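Local atomic coordinates of galactitol-1-phosphate 5-dehydrogenase (Escherichia coli, PDB entry 4UEJ), a protein that oxidises galactitol 1-phosphate to D-tagatose 6-phosphate with NAD+ as a zinc-dependent dehydrogenase of galactitol metabolism. Residues V4-D9 / I55-E60; A50-I55 / R112-F117; V81-L86 / D107-R112; E324-A329 / G340-I345. All coordinates share one frame; numbering follows the deposited sequence.

Interaction 1 (V4-D9 / I55-E60); sequences VVNDTD and ITLGHE. With ZN (zinc ion), chain D.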
loop_
_atom_site.group_PDB
_atom_site.type_symbol
_atom_site.label_atom_id
_atom_site.label_comp_id
_atom_site.label_asym_id
_atom_site.label_seq_id
_atom_site.Cartn_x
_atom_site.Cartn_y
_atom_site.Cartn_z
ATOM N N VAL A 4 -8.475 -3.013 37.780
ATOM C CA VAL A 4 -9.670 -2.606 37.062
ATOM C C VAL A 4 -10.118 -3.741 36.155
ATOM O O VAL A 4 -9.342 -4.252 35.350
ATOM C CB VAL A 4 -9.442 -1.340 36.231
ATOM C CG1 VAL A 4 -10.755 -0.872 35.621
ATOM C CG2 VAL A 4 -8.849 -0.249 37.097
ATOM N N VAL A 5 -11.371 -4.144 36.304
ATOM C CA VAL A 5 -11.907 -5.240 35.515
ATOM C C VAL A 5 -13.085 -4.767 34.671
ATOM O O VAL A 5 -14.040 -4.187 35.188
ATOM C CB VAL A 5 -12.351 -6.411 36.415
ATOM C CG1 VAL A 5 -12.866 -7.551 35.572
ATOM C CG2 VAL A 5 -11.190 -6.873 37.288
ATOM N N ASN A 6 -13.005 -5.008 33.367
ATOM C CA ASN A 6 -14.090 -4.669 32.457
ATOM C C ASN A 6 -14.931 -5.885 32.136
ATOM O O ASN A 6 -14.395 -6.961 31.863
ATOM C CB ASN A 6 -13.542 -4.074 31.164
ATOM C CG ASN A 6 -12.609 -2.926 31.416
ATOM O OD1 ASN A 6 -13.043 -1.794 31.621
ATOM N ND2 ASN A 6 -11.314 -3.207 31.411
ATOM N N ASP A 7 -16.249 -5.718 32.172
ATOM C CA ASP A 7 -17.136 -6.803 31.785
ATOM C C ASP A 7 -17.968 -6.410 30.573
ATOM O O ASP A 7 -17.910 -5.269 30.113
ATOM C CB ASP A 7 -18.047 -7.207 32.942
ATOM C CG ASP A 7 -18.304 -8.698 32.972
ATOM O OD1 ASP A 7 -18.943 -9.214 32.029
ATOM O OD2 ASP A 7 -17.839 -9.359 33.925
ATOM N N THR A 8 -18.726 -7.375 30.062
ATOM C CA THR A 8 -19.572 -7.183 28.888
ATOM C C THR A 8 -20.456 -5.944 29.029
ATOM O O THR A 8 -20.920 -5.631 30.126
ATOM C CB THR A 8 -20.459 -8.426 28.643
ATOM O OG1 THR A 8 -19.629 -9.585 28.506
ATOM C CG2 THR A 8 -21.302 -8.264 27.387
ATOM N N ASP A 9 -20.641 -5.234 27.919
ATOM C CA ASP A 9 -21.549 -4.091 27.828
ATOM C C ASP A 9 -21.108 -2.884 28.656
ATOM O O ASP A 9 -21.942 -2.143 29.179
ATOM C CB ASP A 9 -22.966 -4.502 28.235
ATOM C CG ASP A 9 -23.578 -5.499 27.274
ATOM O OD1 ASP A 9 -23.453 -5.296 26.047
ATOM O OD2 ASP A 9 -24.181 -6.486 27.746
ATOM N N ILE A 55 -12.200 -9.048 31.909
ATOM C CA ILE A 55 -10.822 -8.891 31.476
ATOM C C ILE A 55 -10.194 -7.707 32.192
ATOM O O ILE A 55 -10.881 -6.747 32.533
ATOM C CB ILE A 55 -10.734 -8.701 29.940
ATOM C CG1 ILE A 55 -9.290 -8.790 29.446
ATOM C CG2 ILE A 55 -11.375 -7.385 29.514
ATOM C CD1 ILE A 55 -9.171 -8.801 27.917
ATOM N N THR A 56 -8.897 -7.794 32.457
ATOM C CA THR A 56 -8.165 -6.642 32.957
ATOM C C THR A 56 -7.246 -6.160 31.846
ATOM O O THR A 56 -6.381 -6.900 31.371
ATOM C CB THR A 56 -7.363 -6.973 34.231
ATOM O OG1 THR A 56 -8.275 -7.279 35.294
ATOM C CG2 THR A 56 -6.500 -5.787 34.648
ATOM N N LEU A 57 -7.454 -4.923 31.409
ATOM C CA LEU A 57 -6.688 -4.384 30.292
ATOM C C LEU A 57 -5.404 -3.698 30.767
ATOM O O LEU A 57 -5.057 -3.740 31.950
ATOM C CB LEU A 57 -7.553 -3.404 29.491
ATOM C CG LEU A 57 -8.856 -3.970 28.908
ATOM C CD1 LEU A 57 -9.705 -2.867 28.265
ATOM C CD2 LEU A 57 -8.558 -5.070 27.911
ATOM N N GLY A 58 -4.706 -3.064 29.835
ATOM C CA GLY A 58 -3.518 -2.294 30.160
ATOM C C GLY A 58 -2.233 -2.838 29.550
ATOM O O GLY A 58 -1.662 -3.806 30.068
ATOM N N HIS A 59 -1.762 -2.206 28.476
ATOM C CA HIS A 59 -0.508 -2.629 27.851
ATOM C C HIS A 59 0.501 -1.497 27.680
ATOM O O HIS A 59 1.475 -1.622 26.928
ATOM C CB HIS A 59 -0.778 -3.284 26.489
ATOM C CG HIS A 59 -1.465 -2.397 25.498
ATOM N ND1 HIS A 59 -2.833 -2.242 25.459
ATOM C CD2 HIS A 59 -0.972 -1.645 24.487
ATOM C CE1 HIS A 59 -3.154 -1.426 24.468
ATOM N NE2 HIS A 59 -2.043 -1.050 23.866
ATOM N N GLU A 60 0.265 -0.401 28.390
ATOM C CA GLU A 60 1.103 0.786 28.318
ATOM C C GLU A 60 1.473 1.141 29.736
ATOM O O GLU A 60 0.858 2.028 30.327
ATOM C CB GLU A 60 0.363 1.965 27.675
ATOM C CG GLU A 60 -0.181 1.742 26.277
ATOM C CD GLU A 60 -0.948 2.957 25.769
ATOM O OE1 GLU A 60 -1.338 3.801 26.604
ATOM O OE2 GLU A 60 -1.145 3.090 24.539
HETATM ZN ZN ZN D . -1.747 0.212 22.227
HETATM O O HOH W 1 -0.368 1.625 22.599
#

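Interaction 2 (A50-I55 / R112-F117); sequences AHYYPI and RRDGGF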
loop_
_atom_site.group_PDB
_atom_site.type_symbol
_atom_site.label_atom_id
_atom_site.label_comp_id
_atom_site.label_asym_id
_atom_site.label_seq_id
_atom_site.Cartn_x
_atom_site.Cartn_y
_atom_site.Cartn_z
ATOM N N ALA A 50 -13.322 -6.967 23.311
ATOM C CA ALA A 50 -12.262 -7.732 23.955
ATOM C C ALA A 50 -12.404 -9.210 23.618
ATOM O O ALA A 50 -13.500 -9.682 23.319
ATOM C CB ALA A 50 -12.285 -7.524 25.466
ATOM N N HIS A 51 -11.295 -9.942 23.682
ATOM C CA HIS A 51 -11.304 -11.374 23.385
ATOM C C HIS A 51 -12.087 -12.190 24.416
ATOM O O HIS A 51 -12.567 -13.287 24.123
ATOM C CB HIS A 51 -9.872 -11.897 23.289
ATOM C CG HIS A 51 -9.149 -11.443 22.062
ATOM N ND1 HIS A 51 -8.032 -10.637 22.110
ATOM C CD2 HIS A 51 -9.388 -11.677 20.750
ATOM C CE1 HIS A 51 -7.608 -10.401 20.882
ATOM N NE2 HIS A 51 -8.415 -11.019 20.038
ATOM N N TYR A 52 -12.219 -11.653 25.623
ATOM C CA TYR A 52 -12.974 -12.334 26.665
ATOM C C TYR A 52 -13.393 -11.360 27.761
ATOM O O TYR A 52 -12.805 -10.285 27.909
ATOM C CB TYR A 52 -12.154 -13.486 27.264
ATOM C CG TYR A 52 -10.849 -13.049 27.893
ATOM C CD1 TYR A 52 -9.685 -12.963 27.138
ATOM C CD2 TYR A 52 -10.783 -12.715 29.242
ATOM C CE1 TYR A 52 -8.485 -12.547 27.712
ATOM C CE2 TYR A 52 -9.595 -12.302 29.825
ATOM C CZ TYR A 52 -8.449 -12.223 29.059
ATOM O OH TYR A 52 -7.269 -11.810 29.648
ATOM N N TYR A 53 -14.415 -11.752 28.516
ATOM C CA TYR A 53 -14.854 -11.022 29.698
ATOM C C TYR A 53 -15.101 -12.015 30.829
ATOM O O TYR A 53 -15.543 -13.138 30.582
ATOM C CB TYR A 53 -16.119 -10.205 29.411
ATOM C CG TYR A 53 -15.924 -9.153 28.350
ATOM C CD1 TYR A 53 -15.364 -7.921 28.662
ATOM C CD2 TYR A 53 -16.281 -9.398 27.031
ATOM C CE1 TYR A 53 -15.177 -6.955 27.693
ATOM C CE2 TYR A 53 -16.094 -8.442 26.050
ATOM C CZ TYR A 53 -15.545 -7.221 26.387
ATOM O OH TYR A 53 -15.354 -6.266 25.416
ATOM N N PRO A 54 -14.804 -11.614 32.074
ATOM C CA PRO A 54 -14.199 -10.330 32.448
ATOM C C PRO A 54 -12.729 -10.256 32.060
ATOM O O PRO A 54 -12.094 -11.292 31.890
ATOM C CB PRO A 54 -14.361 -10.299 33.966
ATOM C CG PRO A 54 -14.391 -11.739 34.362
ATOM C CD PRO A 54 -15.111 -12.440 33.254
ATOM N N ILE A 55 -12.200 -9.048 31.909
ATOM C CA ILE A 55 -10.822 -8.891 31.476
ATOM C C ILE A 55 -10.194 -7.707 32.192
ATOM O O ILE A 55 -10.881 -6.747 32.533
ATOM C CB ILE A 55 -10.734 -8.701 29.940
ATOM C CG1 ILE A 55 -9.290 -8.790 29.446
ATOM C CG2 ILE A 55 -11.375 -7.385 29.514
ATOM C CD1 ILE A 55 -9.171 -8.801 27.917
ATOM N N ARG A 112 -4.867 -10.431 25.105
ATOM C CA ARG A 112 -5.047 -11.880 25.054
ATOM C C ARG A 112 -4.863 -12.531 26.430
ATOM O O ARG A 112 -5.282 -13.665 26.650
ATOM C CB ARG A 112 -4.089 -12.499 24.034
ATOM C CG ARG A 112 -4.346 -12.033 22.610
ATOM C CD ARG A 112 -3.465 -12.734 21.591
ATOM N NE ARG A 112 -3.726 -12.227 20.244
ATOM C CZ ARG A 112 -3.257 -12.779 19.127
ATOM N NH1 ARG A 112 -2.485 -13.855 19.186
ATOM N NH2 ARG A 112 -3.550 -12.245 17.947
ATOM N N ARG A 113 -4.218 -11.803 27.339
ATOM C CA ARG A 113 -4.133 -12.167 28.750
ATOM C C ARG A 113 -4.345 -10.883 29.545
ATOM O O ARG A 113 -4.257 -9.797 28.980
ATOM C CB ARG A 113 -2.778 -12.795 29.102
ATOM C CG ARG A 113 -1.588 -11.887 28.784
ATOM C CD ARG A 113 -0.370 -12.193 29.652
ATOM N NE ARG A 113 -0.552 -11.742 31.032
ATOM C CZ ARG A 113 0.364 -11.874 31.984
ATOM N NH1 ARG A 113 1.529 -12.446 31.706
ATOM N NH2 ARG A 113 0.111 -11.444 33.212
ATOM N N ASP A 114 -4.625 -11.010 30.840
ATOM C CA ASP A 114 -4.862 -9.837 31.678
ATOM C C ASP A 114 -3.621 -8.947 31.741
ATOM O O ASP A 114 -2.487 -9.419 31.612
ATOM C CB ASP A 114 -5.307 -10.256 33.078
ATOM C CG ASP A 114 -6.754 -10.715 33.110
ATOM O OD1 ASP A 114 -7.454 -10.543 32.087
ATOM O OD2 ASP A 114 -7.197 -11.237 34.150
ATOM N N GLY A 115 -3.844 -7.650 31.919
ATOM C CA GLY A 115 -2.768 -6.687 31.801
ATOM C C GLY A 115 -2.574 -5.765 32.990
ATOM O O GLY A 115 -2.882 -6.105 34.127
ATOM N N GLY A 116 -2.088 -4.567 32.695
ATOM C CA GLY A 116 -1.482 -3.709 33.697
ATOM C C GLY A 116 -2.337 -2.702 34.453
ATOM O O GLY A 116 -1.791 -1.846 35.146
ATOM N N PHE A 117 -3.658 -2.790 34.331
ATOM C CA PHE A 117 -4.534 -2.012 35.209
ATOM C C PHE A 117 -4.666 -2.757 36.527
ATOM O O PHE A 117 -5.753 -3.215 36.902
ATOM C CB PHE A 117 -5.904 -1.766 34.565
ATOM C CG PHE A 117 -5.835 -0.920 33.329
ATOM C CD1 PHE A 117 -4.783 -0.038 33.143
ATOM C CD2 PHE A 117 -6.809 -1.013 32.343
ATOM C CE1 PHE A 117 -4.706 0.731 31.987
ATOM C CE2 PHE A 117 -6.737 -0.242 31.193
ATOM C CZ PHE A 117 -5.692 0.633 31.015
#

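Interaction 3 (V81-L86 / D107-R112); sequences VACVPL and DFIGSR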
loop_
_atom_site.group_PDB
_atom_site.type_symbol
_atom_site.label_atom_id
_atom_site.label_comp_id
_atom_site.label_asym_id
_atom_site.label_seq_id
_atom_site.Cartn_x
_atom_site.Cartn_y
_atom_site.Cartn_z
ATOM N N VAL A 81 11.186 -0.691 34.895
ATOM C CA VAL A 81 10.906 -1.312 33.605
ATOM C C VAL A 81 9.645 -0.746 32.961
ATOM O O VAL A 81 8.763 -0.222 33.644
ATOM C CB VAL A 81 10.735 -2.849 33.729
ATOM C CG1 VAL A 81 12.040 -3.505 34.140
ATOM C CG2 VAL A 81 9.623 -3.183 34.714
ATOM N N ALA A 82 9.583 -0.841 31.637
ATOM C CA ALA A 82 8.328 -0.693 30.908
ATOM C C ALA A 82 7.900 -2.062 30.439
ATOM O O ALA A 82 8.739 -2.917 30.218
ATOM C CB ALA A 82 8.483 0.239 29.718
ATOM N N CYS A 83 6.601 -2.265 30.272
ATOM C CA CYS A 83 6.116 -3.524 29.733
ATOM C C CYS A 83 6.269 -3.595 28.214
ATOM O O CYS A 83 5.955 -2.640 27.513
ATOM C CB CYS A 83 4.658 -3.723 30.108
ATOM S SG CYS A 83 3.930 -5.214 29.444
ATOM N N VAL A 84 6.760 -4.740 27.739
ATOM C CA VAL A 84 6.758 -5.102 26.329
ATOM C C VAL A 84 5.627 -6.110 26.186
ATOM O O VAL A 84 5.793 -7.271 26.539
ATOM C CB VAL A 84 8.097 -5.714 25.893
ATOM C CG1 VAL A 84 8.089 -6.034 24.396
ATOM C CG2 VAL A 84 9.237 -4.780 26.239
ATOM N N PRO A 85 4.449 -5.655 25.737
ATOM C CA PRO A 85 3.259 -6.474 26.004
ATOM C C PRO A 85 3.084 -7.689 25.093
ATOM O O PRO A 85 2.397 -8.625 25.491
ATOM C CB PRO A 85 2.102 -5.484 25.810
ATOM C CG PRO A 85 2.665 -4.407 24.888
ATOM C CD PRO A 85 4.109 -4.287 25.296
ATOM N N LEU A 86 3.690 -7.670 23.913
ATOM C CA LEU A 86 3.606 -8.807 22.983
ATOM C C LEU A 86 4.533 -9.916 23.417
ATOM O O LEU A 86 5.686 -9.657 23.748
ATOM C CB LEU A 86 3.970 -8.375 21.557
ATOM C CG LEU A 86 4.112 -9.560 20.580
ATOM C CD1 LEU A 86 2.756 -10.012 20.289
ATOM C CD2 LEU A 86 4.833 -9.210 19.315
ATOM N N ASP A 107 1.071 -14.096 22.564
ATOM C CA ASP A 107 0.262 -13.601 23.668
ATOM C C ASP A 107 0.357 -12.088 23.673
ATOM O O ASP A 107 1.259 -11.508 23.068
ATOM C CB ASP A 107 0.735 -14.171 25.006
ATOM C CG ASP A 107 -0.383 -14.274 26.027
ATOM O OD1 ASP A 107 -1.470 -13.684 25.807
ATOM O OD2 ASP A 107 -0.171 -14.953 27.053
ATOM N N PHE A 108 -0.586 -11.434 24.327
ATOM C CA PHE A 108 -0.510 -9.988 24.404
ATOM C C PHE A 108 -1.061 -9.518 25.733
ATOM O O PHE A 108 -2.229 -9.739 26.048
ATOM C CB PHE A 108 -1.262 -9.327 23.250
ATOM C CG PHE A 108 -0.913 -7.891 23.077
ATOM C CD1 PHE A 108 -1.566 -6.911 23.806
ATOM C CD2 PHE A 108 0.101 -7.517 22.217
ATOM C CE1 PHE A 108 -1.226 -5.585 23.660
ATOM C CE2 PHE A 108 0.442 -6.210 22.079
ATOM C CZ PHE A 108 -0.225 -5.233 22.786
ATOM N N ILE A 109 -0.194 -8.894 26.519
ATOM C CA ILE A 109 -0.562 -8.418 27.838
ATOM C C ILE A 109 -1.583 -7.287 27.696
ATOM O O ILE A 109 -1.320 -6.281 27.048
ATOM C CB ILE A 109 0.691 -7.962 28.600
ATOM C CG1 ILE A 109 1.563 -9.185 28.908
ATOM C CG2 ILE A 109 0.331 -7.175 29.861
ATOM C CD1 ILE A 109 3.016 -8.842 29.129
ATOM N N GLY A 110 -2.761 -7.481 28.278
ATOM C CA GLY A 110 -3.816 -6.488 28.209
ATOM C C GLY A 110 -4.775 -6.684 27.051
ATOM O O GLY A 110 -5.600 -5.816 26.765
ATOM N N SER A 111 -4.685 -7.826 26.379
ATOM C CA SER A 111 -5.618 -8.126 25.296
ATOM C C SER A 111 -5.912 -9.624 25.239
ATOM O O SER A 111 -7.069 -10.043 25.328
ATOM C CB SER A 111 -5.067 -7.639 23.955
ATOM O OG SER A 111 -5.973 -7.919 22.896
ATOM N N ARG A 112 -4.867 -10.431 25.105
ATOM C CA ARG A 112 -5.047 -11.880 25.054
ATOM C C ARG A 112 -4.863 -12.531 26.430
ATOM O O ARG A 112 -5.282 -13.665 26.650
ATOM C CB ARG A 112 -4.089 -12.499 24.034
ATOM C CG ARG A 112 -4.346 -12.033 22.610
ATOM C CD ARG A 112 -3.465 -12.734 21.591
ATOM N NE ARG A 112 -3.726 -12.227 20.244
ATOM C CZ ARG A 112 -3.257 -12.779 19.127
ATOM N NH1 ARG A 112 -2.485 -13.855 19.186
ATOM N NH2 ARG A 112 -3.550 -12.245 17.947
#

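Interaction 4 (E324-A329 / G340-I345); sequences ESFAQA and GKVLLI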
loop_
_atom_site.group_PDB
_atom_site.type_symbol
_atom_site.label_atom_id
_atom_site.label_comp_id
_atom_site.label_asym_id
_atom_site.label_seq_id
_atom_site.Cartn_x
_atom_site.Cartn_y
_atom_site.Cartn_z
ATOM N N GLU A 324 -10.197 3.918 41.740
ATOM C CA GLU A 324 -11.553 4.443 41.629
ATOM C C GLU A 324 -11.602 5.651 40.693
ATOM O O GLU A 324 -12.470 5.739 39.823
ATOM C CB GLU A 324 -12.102 4.814 43.008
ATOM C CG GLU A 324 -12.078 3.667 44.010
ATOM C CD GLU A 324 -13.128 2.599 43.735
ATOM O OE1 GLU A 324 -13.919 2.749 42.777
ATOM O OE2 GLU A 324 -13.168 1.604 44.491
ATOM N N SER A 325 -10.658 6.571 40.875
ATOM C CA SER A 325 -10.580 7.774 40.058
ATOM C C SER A 325 -10.428 7.403 38.593
ATOM O O SER A 325 -11.110 7.944 37.724
ATOM C CB SER A 325 -9.409 8.653 40.512
ATOM O OG SER A 325 -9.261 9.793 39.689
ATOM N N PHE A 326 -9.536 6.455 38.336
ATOM C CA PHE A 326 -9.256 5.999 36.982
ATOM C C PHE A 326 -10.490 5.322 36.380
ATOM O O PHE A 326 -10.864 5.590 35.237
ATOM C CB PHE A 326 -8.051 5.054 36.998
ATOM C CG PHE A 326 -7.757 4.404 35.672
ATOM C CD1 PHE A 326 -7.005 5.059 34.717
ATOM C CD2 PHE A 326 -8.218 3.126 35.399
ATOM C CE1 PHE A 326 -6.727 4.454 33.497
ATOM C CE2 PHE A 326 -7.948 2.516 34.187
ATOM C CZ PHE A 326 -7.201 3.179 33.235
ATOM N N ALA A 327 -11.128 4.457 37.161
ATOM C CA ALA A 327 -12.310 3.740 36.697
ATOM C C ALA A 327 -13.414 4.701 36.263
ATOM O O ALA A 327 -14.033 4.508 35.223
ATOM C CB ALA A 327 -12.818 2.801 37.777
ATOM N N GLN A 328 -13.649 5.746 37.046
ATOM C CA GLN A 328 -14.698 6.699 36.703
ATOM C C GLN A 328 -14.325 7.511 35.459
ATOM O O GLN A 328 -15.186 7.821 34.635
ATOM C CB GLN A 328 -14.988 7.636 37.875
ATOM C CG GLN A 328 -16.224 8.494 37.662
ATOM C CD GLN A 328 -17.473 7.666 37.399
ATOM O OE1 GLN A 328 -17.772 6.723 38.130
ATOM N NE2 GLN A 328 -18.203 8.013 36.345
ATOM N N ALA A 329 -13.043 7.845 35.330
ATOM C CA ALA A 329 -12.552 8.557 34.152
ATOM C C ALA A 329 -12.803 7.736 32.894
ATOM O O ALA A 329 -13.226 8.264 31.868
ATOM C CB ALA A 329 -11.062 8.870 34.291
ATOM N N GLY A 340 -7.477 12.702 26.199
ATOM C CA GLY A 340 -6.031 12.748 26.305
ATOM C C GLY A 340 -5.652 11.473 27.031
ATOM O O GLY A 340 -6.519 10.630 27.262
ATOM N N LYS A 341 -4.383 11.326 27.398
ATOM C CA LYS A 341 -3.942 10.103 28.066
ATOM C C LYS A 341 -4.500 10.034 29.476
ATOM O O LYS A 341 -4.252 10.910 30.307
ATOM C CB LYS A 341 -2.419 10.006 28.097
ATOM C CG LYS A 341 -1.899 8.739 28.779
ATOM C CD LYS A 341 -2.409 7.462 28.103
ATOM C CE LYS A 341 -1.945 7.395 26.644
ATOM N NZ LYS A 341 -2.288 6.108 25.975
ATOM N N VAL A 342 -5.282 8.996 29.731
ATOM C CA VAL A 342 -5.770 8.720 31.067
ATOM C C VAL A 342 -4.831 7.720 31.736
ATOM O O VAL A 342 -4.689 6.591 31.272
ATOM C CB VAL A 342 -7.199 8.167 31.029
ATOM C CG1 VAL A 342 -7.684 7.819 32.434
ATOM C CG2 VAL A 342 -8.133 9.177 30.362
ATOM N N LEU A 343 -4.171 8.141 32.809
ATOM C CA LEU A 343 -3.227 7.267 33.495
ATOM C C LEU A 343 -3.790 6.715 34.788
ATOM O O LEU A 343 -4.371 7.445 35.584
ATOM C CB LEU A 343 -1.929 8.002 33.806
ATOM C CG LEU A 343 -1.019 8.387 32.649
ATOM C CD1 LEU A 343 0.139 9.230 33.178
ATOM C CD2 LEU A 343 -0.525 7.128 31.954
ATOM N N LEU A 344 -3.607 5.416 34.984
ATOM C CA LEU A 344 -3.794 4.814 36.291
ATOM C C LEU A 344 -2.483 4.914 37.055
ATOM O O LEU A 344 -1.430 4.481 36.570
ATOM C CB LEU A 344 -4.234 3.356 36.166
ATOM C CG LEU A 344 -4.252 2.543 37.460
ATOM C CD1 LEU A 344 -5.333 3.019 38.415
ATOM C CD2 LEU A 344 -4.448 1.079 37.146
ATOM N N ILE A 345 -2.550 5.519 38.235
ATOM C CA ILE A 345 -1.405 5.640 39.125
ATOM C C ILE A 345 -1.731 4.946 40.450
ATOM O O ILE A 345 -2.318 5.563 41.348
ATOM C CB ILE A 345 -1.039 7.135 39.373
ATOM C CG1 ILE A 345 -0.825 7.874 38.043
ATOM C CG2 ILE A 345 0.179 7.265 40.285
ATOM C CD1 ILE A 345 0.249 7.272 37.156
#

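Interaction 1 (V4-D9 / I55-E60)
N6 and I55 pair as a single antiparallel bridge between strand 2-7 and the loop that leads to a zinc site. It is a hydrogen-bonded pair, so each residue both gives and takes a backbone bond. N6 N donates to I55 O at 2.9 Å, and the bond is nearly straight. I55 N answers with a bond to N6 O at 3.0 Å. The side chains of N6 and I55 meet only loosely, CB of N6 lying 4.3 Å from CG2 of I55, and the rest of I55 runs away from the strand.

The N6 side chain turns toward the loop further on. CG stands beside the backbone N (chi1 -53°), which carries the amide across L57 at about a right angle. ND2 there lies 3.5 Å from L57 CD1. T56 packs against the V4 carbonyl and the V5 side chain: its CG2 is 3.3 Å from V4 O, and its OG1 is 3.6 Å from V5 CG2.

Past G58 the loop reaches the metal. H59 NE2 binds zinc at 2.1 Å, and a zinc-bound water donates to E60 OE2. C38 also binds this ion. As in related dehydrogenases, this is probably the catalytic zinc. The loop is thus a zinc-binding segment of the GroES-like domain of zinc-containing alcohol dehydrogenases, held at its start by an N-terminal strand.

Interaction 2 (A50-I55 / R112-F117)
Y52 reaches across to D114 with its phenol group. Y52 OH donates to D114 OD1 at 2.8 Å. The carboxylate is not met in its own plane: the hydroxyl comes from above it, 47° out of the plane. Seen from the ring, OD1 lies at the edge, near the ring plane, and the two flat groups are turned 33° apart. The phenol gets there because Y52 CG lies between the backbone N and the carbonyl carbon (chi1 60°), which swings the ring toward the second loop. R113 CA also lies at the ring edge. Y52 CE1 is 3.6 Å from R112 O, which approaches obliquely. One face of the ring is covered by I55 CD1, 3.7 Å above its plane.

Both loops belong to the GroES-like domain. D114 OD1 has a second donor, T56 N, so one carboxylate oxygen ties the Y52 hydroxyl to the backbone just after I55. I55 CG1 adds a contact at 3.7 Å to the same OD1.

H51 meets R112. The imidazole touches the aliphatic part of the arginine, with ND1 4.0 Å from R112 CG, and the ring and guanidinium planes stand at a right angle. The R112 chain is extended, and its tip goes to Y106, whose O accepts from NH1 and whose ring makes a cation-pi contact. R113 turns back instead, its NE donating to D114 O at 3.1 Å, and its NH2 donates to V122 O.

Interaction 3 (V81-L86 / D107-R112)
P85 and F108 lie side by side and point the same way. P85 CB stands over one face of the F108 ring, 4.1 Å from its centroid, in a CH-pi contact, while CG reaches F108 CZ at 3.7 Å. F108 holds its ring there with CG anti to the backbone N (chi1 -165°). The L86 side chain crosses that of F108 at about a right angle, its CB 4.0 Å from F108 CD2. Its CD1 packs on the backbone at D107 O.

I109, which follows F108, turns in beside the proline. Its CG1 stands beside the backbone N (chi1 -68°) and the chain runs on extended, so CD1 arrives 3.8 Å from C83 SG. The backbone gives one strong bond: I109 N donates to P85 O at 2.8 Å, almost straight at the hydrogen though tilted from the carbonyl plane.

L86 and F108 form a non-hydrogen-bonded antiparallel pair in the short two-stranded sheet of 86-87 and 107-108. F108 also meets H59 edge-to-face and lies near the bound glycerol. The chain between these strands carries C89, C92, C95 and C103, which bind the second zinc. The pair lies where this four-cysteine loop begins and ends; in this dehydrogenase family that zinc is usually structural.

Interaction 4 (E324-A329 / G340-I345)
Helix 324-329 and strand 341-344 run nearly antiparallel, at 151° and 8.3 Å between their axes, and their backbones come nearest at F326 and L344. No hydrogen bond joins them; the contact is apolar.

F326 carries most of it. Its CG is anti to the backbone N (chi1 174°), which sends the ring from the helix down onto the strand. L344 CB lies over one face, 3.7 Å from the ring centroid, in a CH-pi contact. The L344 side chain crosses the phenyl at about a right angle, and its CD1 reaches back to F326 CB at 3.7 Å. The CD1 corner of the ring also sits on the strand backbone, 3.4 Å from L344 N.

V342 comes in obliquely at the same corner, its CG1 3.6 Å from F326 CD1. One helical turn on, A329 CB meets the same methyl at 4.0 Å. Outside the two segments, F117 also meets the F326 ring, with planes well inclined.

Strand 317-321, helix 323-333 and strand 341-344 form a beta-alpha-beta unit. Its two strands are parallel neighbours in the mixed sheet, and this contact packs the crossover helix onto the second of them.

How the interactions relate
Interactions 1 and 2 lie 5 Å apart between centres and share I55. Their segments alternate along the chain, and T56 O and G58 O probably accept from G115 N and G116 N. Interaction 3 falls within the span of interaction 2 along the chain, ending on the shared R112. Their centres are 11 Å apart. Interaction 4 comes last in the chain. It touches interaction 2 through F117, but stays about 11 Å from interaction 3 at the nearest atoms. Interactions 3 and 4 still reach the same mixed sheet. Interaction 1 joins the N-terminal strand to the H59 loop, and the E60-K341 salt bridge links that loop to the C-terminal strand of interaction 4.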